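Long-range contact in 5-formaminoimidazole-4-carboxamide-1-(beta)-D-ribofuranosyl 5'-monophosphate synthetase (Methanocaldococcus jannaschii, PDB 2R7L), which catalyses the ATP- and formate-dependent formylation of AICAR to FAICAR in purine biosynthesis, without using folates: residues A[287-299]-A[306-318]. Numbering follows the deposited sequence.
Sequences PPGMIGPFCLQSL and LVVFEMSARVDGG. With ATP (adenosine-5'-triphosphate), chain E; AMZ (aminoimidazole 4-carboxamide ribonucleotide), chain F.
The carbonyl oxygen of Q297 is gripped by two successive backbone N-H groups: F309 N lies 3.0 Å from Q297 O, almost in line with the C=O bond (169°), and E310 N adds a weak, longer bond. Two residues facing one make this a classic beta bulge, set in the antiparallel hairpin of strands 292-300 and 306-312 at the edge of the five-stranded sheet in this ATP-grasp enzyme. The chain turns a corner at F309. Before it, L299 N bonds V307 O (2.8 Å) and V307 N bonds L299 O; after it, S312 N bonds C295 O.

The ring of F309 lies beside the bulge. With CG between its backbone N and carbonyl carbon (chi1 62°), the ring lies with one face against Q297 O and Q297 CB, the latter a CH-pi contact 4.2 Å from the ring centroid. L299 crosses the ring at about a right angle, its CD1 3.8 Å from F309 CD2, and both side chains reach the nucleotide. An alanine in place of F309 is likely to open a gap between Q297 CB and the ATP ribose and take the phenyl ring away from L299 CD1, leaving that methyl with the adenine.

On the sheet face that also carries C295 and L299, the side chains of Q297 and E310 run side by side; both are predicted magnesium ligands. M311 points to the other face, toward helix 125-135, and its CB meets L296 CD2. Farther on, D316 CB packs on C295 CB at 3.5 Å, and D316 OD1 pairs with R228 of the AICAR pocket. D316 OD2 accepts G318 N in an Asx turn, and G317 and G318 belong to the AICAR pocket. Beside the phosphates, Q297 NE2 donates a nearly straight bond (168°) to ATP O1B, 2.9 Å away.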
loop_
_atom_site.group_PDB
_atom_site.type_symbol
_atom_site.label_atom_id
_atom_site.label_comp_id
_atom_site.label_asym_id
_atom_site.label_seq_id
_atom_site.Cartn_x
_atom_site.Cartn_y
_atom_site.Cartn_z
ATOM N N PRO A 287 21.524 -33.270 -10.306
ATOM C CA PRO A 287 20.102 -33.109 -10.637
ATOM C C PRO A 287 19.200 -33.028 -9.402
ATOM O O PRO A 287 19.417 -33.761 -8.427
ATOM C CB PRO A 287 19.789 -34.366 -11.456
ATOM C CG PRO A 287 21.120 -34.813 -11.989
ATOM C CD PRO A 287 22.086 -34.500 -10.889
ATOM N N PRO A 288 18.183 -32.143 -9.437
ATOM C CA PRO A 288 17.818 -31.246 -10.540
ATOM C C PRO A 288 18.605 -29.938 -10.614
ATOM O O PRO A 288 18.276 -29.071 -11.425
ATOM C CB PRO A 288 16.353 -30.933 -10.246
ATOM C CG PRO A 288 16.259 -30.992 -8.765
ATOM C CD PRO A 288 17.254 -32.021 -8.301
ATOM N N GLY A 289 19.633 -29.792 -9.785
ATOM C CA GLY A 289 20.465 -28.595 -9.826
ATOM C C GLY A 289 20.172 -27.655 -8.675
ATOM O O GLY A 289 19.874 -28.095 -7.561
ATOM N N MET A 290 20.259 -26.357 -8.947
ATOM C CA MET A 290 19.959 -25.340 -7.944
ATOM C C MET A 290 18.451 -25.210 -7.793
ATOM O O MET A 290 17.721 -25.197 -8.782
ATOM C CB MET A 290 20.557 -23.991 -8.355
ATOM C CG MET A 290 22.038 -24.057 -8.712
ATOM S SD MET A 290 23.162 -23.866 -7.314
ATOM C CE MET A 290 22.138 -24.317 -5.918
ATOM N N ILE A 291 17.983 -25.131 -6.554
ATOM C CA ILE A 291 16.560 -24.918 -6.306
ATOM C C ILE A 291 16.383 -23.763 -5.332
ATOM O O ILE A 291 16.757 -23.856 -4.164
ATOM C CB ILE A 291 15.869 -26.194 -5.762
ATOM C CG1 ILE A 291 16.040 -27.367 -6.738
ATOM C CG2 ILE A 291 14.396 -25.935 -5.479
ATOM C CD1 ILE A 291 15.401 -27.161 -8.095
ATOM N N GLY A 292 15.825 -22.663 -5.822
ATOM C CA GLY A 292 15.592 -21.510 -4.976
ATOM C C GLY A 292 16.803 -20.605 -4.843
ATOM O O GLY A 292 17.467 -20.290 -5.836
ATOM N N PRO A 293 17.092 -20.173 -3.608
ATOM C CA PRO A 293 18.148 -19.205 -3.350
ATOM C C PRO A 293 19.561 -19.759 -3.527
ATOM O O PRO A 293 19.875 -20.856 -3.045
ATOM C CB PRO A 293 17.916 -18.822 -1.887
ATOM C CG PRO A 293 17.254 -20.005 -1.287
ATOM C CD PRO A 293 16.399 -20.586 -2.374
ATOM N N PHE A 294 20.395 -19.000 -4.237
ATOM C CA PHE A 294 21.837 -19.247 -4.271
ATOM C C PHE A 294 22.601 -17.943 -4.443
ATOM O O PHE A 294 22.082 -16.967 -4.994
ATOM C CB PHE A 294 22.234 -20.269 -5.347
ATOM C CG PHE A 294 22.100 -19.772 -6.762
ATOM C CD1 PHE A 294 23.161 -19.145 -7.395
ATOM C CD2 PHE A 294 20.928 -19.972 -7.474
ATOM C CE1 PHE A 294 23.053 -18.702 -8.707
ATOM C CE2 PHE A 294 20.812 -19.532 -8.794
ATOM C CZ PHE A 294 21.878 -18.902 -9.407
ATOM N N CYS A 295 23.839 -17.940 -3.963
ATOM C CA CYS A 295 24.635 -16.724 -3.873
ATOM C C CYS A 295 26.009 -16.922 -4.501
ATOM O O CYS A 295 26.672 -17.935 -4.249
ATOM C CB CYS A 295 24.790 -16.343 -2.401
ATOM S SG CYS A 295 25.825 -14.905 -2.069
ATOM N N LEU A 296 26.417 -15.969 -5.331
ATOM C CA LEU A 296 27.805 -15.885 -5.790
ATOM C C LEU A 296 28.505 -14.763 -5.033
ATOM O O LEU A 296 28.103 -13.598 -5.124
ATOM C CB LEU A 296 27.887 -15.625 -7.298
ATOM C CG LEU A 296 27.407 -16.763 -8.209
ATOM C CD1 LEU A 296 27.708 -16.445 -9.643
ATOM C CD2 LEU A 296 28.033 -18.087 -7.817
ATOM N N GLN A 297 29.541 -15.114 -4.282
ATOM C CA GLN A 297 30.312 -14.127 -3.528
ATOM C C GLN A 297 31.526 -13.729 -4.347
ATOM O O GLN A 297 32.449 -14.514 -4.531
ATOM C CB GLN A 297 30.741 -14.702 -2.185
ATOM C CG GLN A 297 29.574 -15.087 -1.307
ATOM C CD GLN A 297 29.929 -16.152 -0.311
ATOM O OE1 GLN A 297 29.526 -17.305 -0.456
ATOM N NE2 GLN A 297 30.700 -15.781 0.709
ATOM N N SER A 298 31.526 -12.505 -4.849
ATOM C CA SER A 298 32.504 -12.134 -5.851
ATOM C C SER A 298 33.268 -10.851 -5.553
ATOM O O SER A 298 32.935 -10.105 -4.630
ATOM C CB SER A 298 31.823 -12.028 -7.211
ATOM O OG SER A 298 30.880 -10.972 -7.215
ATOM N N LEU A 299 34.312 -10.614 -6.338
ATOM C CA LEU A 299 35.067 -9.380 -6.262
ATOM C C LEU A 299 35.213 -8.843 -7.667
ATOM O O LEU A 299 35.565 -9.575 -8.585
ATOM C CB LEU A 299 36.439 -9.607 -5.617
ATOM C CG LEU A 299 36.409 -9.921 -4.118
ATOM C CD1 LEU A 299 37.693 -10.619 -3.655
ATOM C CD2 LEU A 299 36.154 -8.658 -3.309
ATOM N N LEU A 306 33.921 -10.010 -12.739
ATOM C CA LEU A 306 33.546 -10.531 -11.436
ATOM C C LEU A 306 34.226 -11.873 -11.200
ATOM O O LEU A 306 34.072 -12.799 -11.985
ATOM C CB LEU A 306 32.018 -10.649 -11.320
ATOM C CG LEU A 306 31.256 -9.320 -11.196
ATOM C CD1 LEU A 306 29.795 -9.498 -11.588
ATOM C CD2 LEU A 306 31.366 -8.772 -9.773
ATOM N N VAL A 307 34.993 -11.959 -10.119
ATOM C CA VAL A 307 35.712 -13.175 -9.776
ATOM C C VAL A 307 35.071 -13.760 -8.532
ATOM O O VAL A 307 35.020 -13.109 -7.490
ATOM C CB VAL A 307 37.226 -12.884 -9.503
ATOM C CG1 VAL A 307 37.970 -14.158 -9.126
ATOM C CG2 VAL A 307 37.882 -12.237 -10.714
ATOM N N VAL A 308 34.574 -14.985 -8.623
ATOM C CA VAL A 308 33.868 -15.552 -7.483
ATOM C C VAL A 308 34.759 -16.431 -6.611
ATOM O O VAL A 308 35.308 -17.441 -7.055
ATOM C CB VAL A 308 32.507 -16.227 -7.879
ATOM C CG1 VAL A 308 32.365 -16.312 -9.372
ATOM C CG2 VAL A 308 32.358 -17.594 -7.239
ATOM N N PHE A 309 34.904 -16.015 -5.359
ATOM C CA PHE A 309 35.791 -16.675 -4.430
ATOM C C PHE A 309 35.017 -17.616 -3.527
ATOM O O PHE A 309 35.603 -18.417 -2.800
ATOM C CB PHE A 309 36.543 -15.636 -3.598
ATOM C CG PHE A 309 35.652 -14.770 -2.741
ATOM C CD1 PHE A 309 35.240 -15.204 -1.491
ATOM C CD2 PHE A 309 35.255 -13.510 -3.177
ATOM C CE1 PHE A 309 34.432 -14.407 -0.685
ATOM C CE2 PHE A 309 34.448 -12.701 -2.376
ATOM C CZ PHE A 309 34.039 -13.153 -1.129
ATOM N N GLU A 310 33.693 -17.505 -3.566
ATOM C CA GLU A 310 32.830 -18.388 -2.791
ATOM C C GLU A 310 31.420 -18.449 -3.372
ATOM O O GLU A 310 31.061 -17.658 -4.248
ATOM C CB GLU A 310 32.784 -17.962 -1.323
ATOM C CG GLU A 310 33.749 -18.719 -0.423
ATOM C CD GLU A 310 33.453 -20.213 -0.351
ATOM O OE1 GLU A 310 34.334 -20.973 0.103
ATOM O OE2 GLU A 310 32.342 -20.633 -0.739
ATOM N N MET A 311 30.634 -19.402 -2.882
ATOM C CA MET A 311 29.245 -19.545 -3.286
ATOM C C MET A 311 28.460 -20.337 -2.252
ATOM O O MET A 311 29.041 -21.040 -1.420
ATOM C CB MET A 311 29.148 -20.246 -4.635
ATOM C CG MET A 311 29.510 -21.715 -4.574
ATOM S SD MET A 311 28.750 -22.663 -5.906
ATOM C CE MET A 311 27.145 -23.010 -5.189
ATOM N N SER A 312 27.135 -20.209 -2.305
ATOM C CA SER A 312 26.241 -21.001 -1.468
ATOM C C SER A 312 25.175 -21.633 -2.354
ATOM O O SER A 312 24.858 -21.111 -3.426
ATOM C CB SER A 312 25.585 -20.132 -0.405
ATOM O OG SER A 312 26.562 -19.410 0.323
ATOM N N ALA A 313 24.633 -22.764 -1.914
ATOM C CA ALA A 313 23.644 -23.489 -2.704
ATOM C C ALA A 313 22.272 -23.345 -2.059
ATOM O O ALA A 313 21.274 -23.869 -2.552
ATOM C CB ALA A 313 24.034 -24.951 -2.832
ATOM N N ARG A 314 22.246 -22.641 -0.934
ATOM C CA ARG A 314 21.002 -22.243 -0.301
ATOM C C ARG A 314 21.081 -20.754 0.047
ATOM O O ARG A 314 21.903 -20.032 -0.509
ATOM C CB ARG A 314 20.709 -23.109 0.923
ATOM C CG ARG A 314 21.941 -23.532 1.684
ATOM C CD ARG A 314 22.562 -22.359 2.384
ATOM N NE ARG A 314 23.852 -22.711 2.956
ATOM C CZ ARG A 314 24.575 -21.895 3.711
ATOM N NH1 ARG A 314 25.745 -22.300 4.192
ATOM N NH2 ARG A 314 24.124 -20.677 3.986
ATOM N N VAL A 315 20.236 -20.293 0.960
ATOM C CA VAL A 315 20.164 -18.866 1.243
ATOM C C VAL A 315 21.419 -18.389 1.978
ATOM O O VAL A 315 21.835 -19.005 2.952
ATOM C CB VAL A 315 18.875 -18.501 2.024
ATOM C CG1 VAL A 315 18.882 -19.116 3.427
ATOM C CG2 VAL A 315 18.673 -16.986 2.070
ATOM N N ASP A 316 22.019 -17.307 1.479
ATOM C CA ASP A 316 23.191 -16.688 2.096
ATOM C C ASP A 316 22.795 -15.614 3.114
ATOM O O ASP A 316 21.794 -14.910 2.938
ATOM C CB ASP A 316 24.099 -16.087 1.014
ATOM C CG ASP A 316 25.307 -15.356 1.597
ATOM O OD1 ASP A 316 26.391 -15.971 1.676
ATOM O OD2 ASP A 316 25.171 -14.176 1.988
ATOM N N GLY A 317 23.596 -15.477 4.166
ATOM C CA GLY A 317 23.301 -14.542 5.253
ATOM C C GLY A 317 23.119 -13.094 4.832
ATOM O O GLY A 317 22.463 -12.321 5.525
ATOM N N GLY A 318 23.709 -12.721 3.701
ATOM C CA GLY A 318 23.654 -11.343 3.237
ATOM C C GLY A 318 22.290 -10.862 2.764
ATOM O O GLY A 318 22.097 -9.658 2.543
HETATM P PG ATP E . 31.512 -16.126 5.166
HETATM O O1G ATP E . 30.417 -17.161 5.303
HETATM O O2G ATP E . 31.341 -15.189 3.987
HETATM O O3G ATP E . 31.849 -15.429 6.463
HETATM P PB ATP E . 33.098 -17.709 3.403
HETATM O O1B ATP E . 31.839 -17.639 2.574
HETATM O O2B ATP E . 33.720 -19.064 3.654
HETATM O O3B ATP E . 32.839 -17.002 4.836
HETATM P PA ATP E . 35.781 -16.849 2.818
HETATM O O1A ATP E . 36.330 -17.546 1.600
HETATM O O2A ATP E . 36.126 -17.293 4.214
HETATM O O3A ATP E . 34.169 -16.754 2.660
HETATM O "O5'" ATP E . 36.191 -15.307 2.687
HETATM C "C5'" ATP E . 36.152 -14.474 3.834
HETATM C "C4'" ATP E . 36.572 -13.078 3.407
HETATM O "O4'" ATP E . 37.947 -13.071 3.005
HETATM C "C3'" ATP E . 35.798 -12.575 2.202
HETATM O "O3'" ATP E . 34.568 -11.948 2.576
HETATM C "C2'" ATP E . 36.770 -11.602 1.564
HETATM O "O2'" ATP E . 36.661 -10.317 2.175
HETATM C "C1'" ATP E . 38.138 -12.186 1.897
HETATM N N9 ATP E . 38.578 -12.987 0.740
HETATM C C8 ATP E . 38.266 -14.282 0.537
HETATM N N7 ATP E . 38.807 -14.733 -0.621
HETATM C C5 ATP E . 39.498 -13.716 -1.169
HETATM C C6 ATP E . 40.318 -13.524 -2.385
HETATM N N6 ATP E . 40.510 -14.532 -3.272
HETATM N N1 ATP E . 40.850 -12.302 -2.586
HETATM C C2 ATP E . 40.661 -11.287 -1.713
HETATM N N3 ATP E . 39.938 -11.397 -0.587
HETATM C C4 ATP E . 39.332 -12.561 -0.273
HETATM O O5 AMZ F . 25.518 -12.002 7.529
HETATM C C6 AMZ F . 26.155 -12.839 6.885
HETATM N N2 AMZ F . 26.711 -12.611 5.699
HETATM C C3A AMZ F . 26.366 -14.241 7.435
HETATM C C7A AMZ F . 27.151 -15.240 6.888
HETATM N N3 AMZ F . 27.875 -15.185 5.768
HETATM N N1 AMZ F . 25.828 -14.704 8.556
HETATM C C5 AMZ F . 26.258 -15.965 8.704
HETATM N N AMZ F . 27.064 -16.288 7.687
HETATM C C1 AMZ F . 27.731 -17.597 7.482
HETATM C C2 AMZ F . 29.091 -17.686 8.175
HETATM C C3 AMZ F . 28.796 -18.480 9.434
HETATM O O2 AMZ F . 29.910 -19.320 9.732
HETATM O O1 AMZ F . 29.968 -18.429 7.321
HETATM O O AMZ F . 26.859 -18.546 8.118
HETATM C C AMZ F . 27.628 -19.364 9.006
HETATM C C4 AMZ F . 26.707 -19.717 10.190
HETATM O O3 AMZ F . 26.234 -18.528 10.814
HETATM P P AMZ F . 26.191 -18.437 12.393
HETATM O OP1 AMZ F . 25.235 -19.370 13.045
HETATM O O4 AMZ F . 27.684 -18.704 12.926
HETATM O OP2 AMZ F . 25.846 -16.899 12.772
HETATM O O HOH W 1 18.369 -23.752 -2.003
#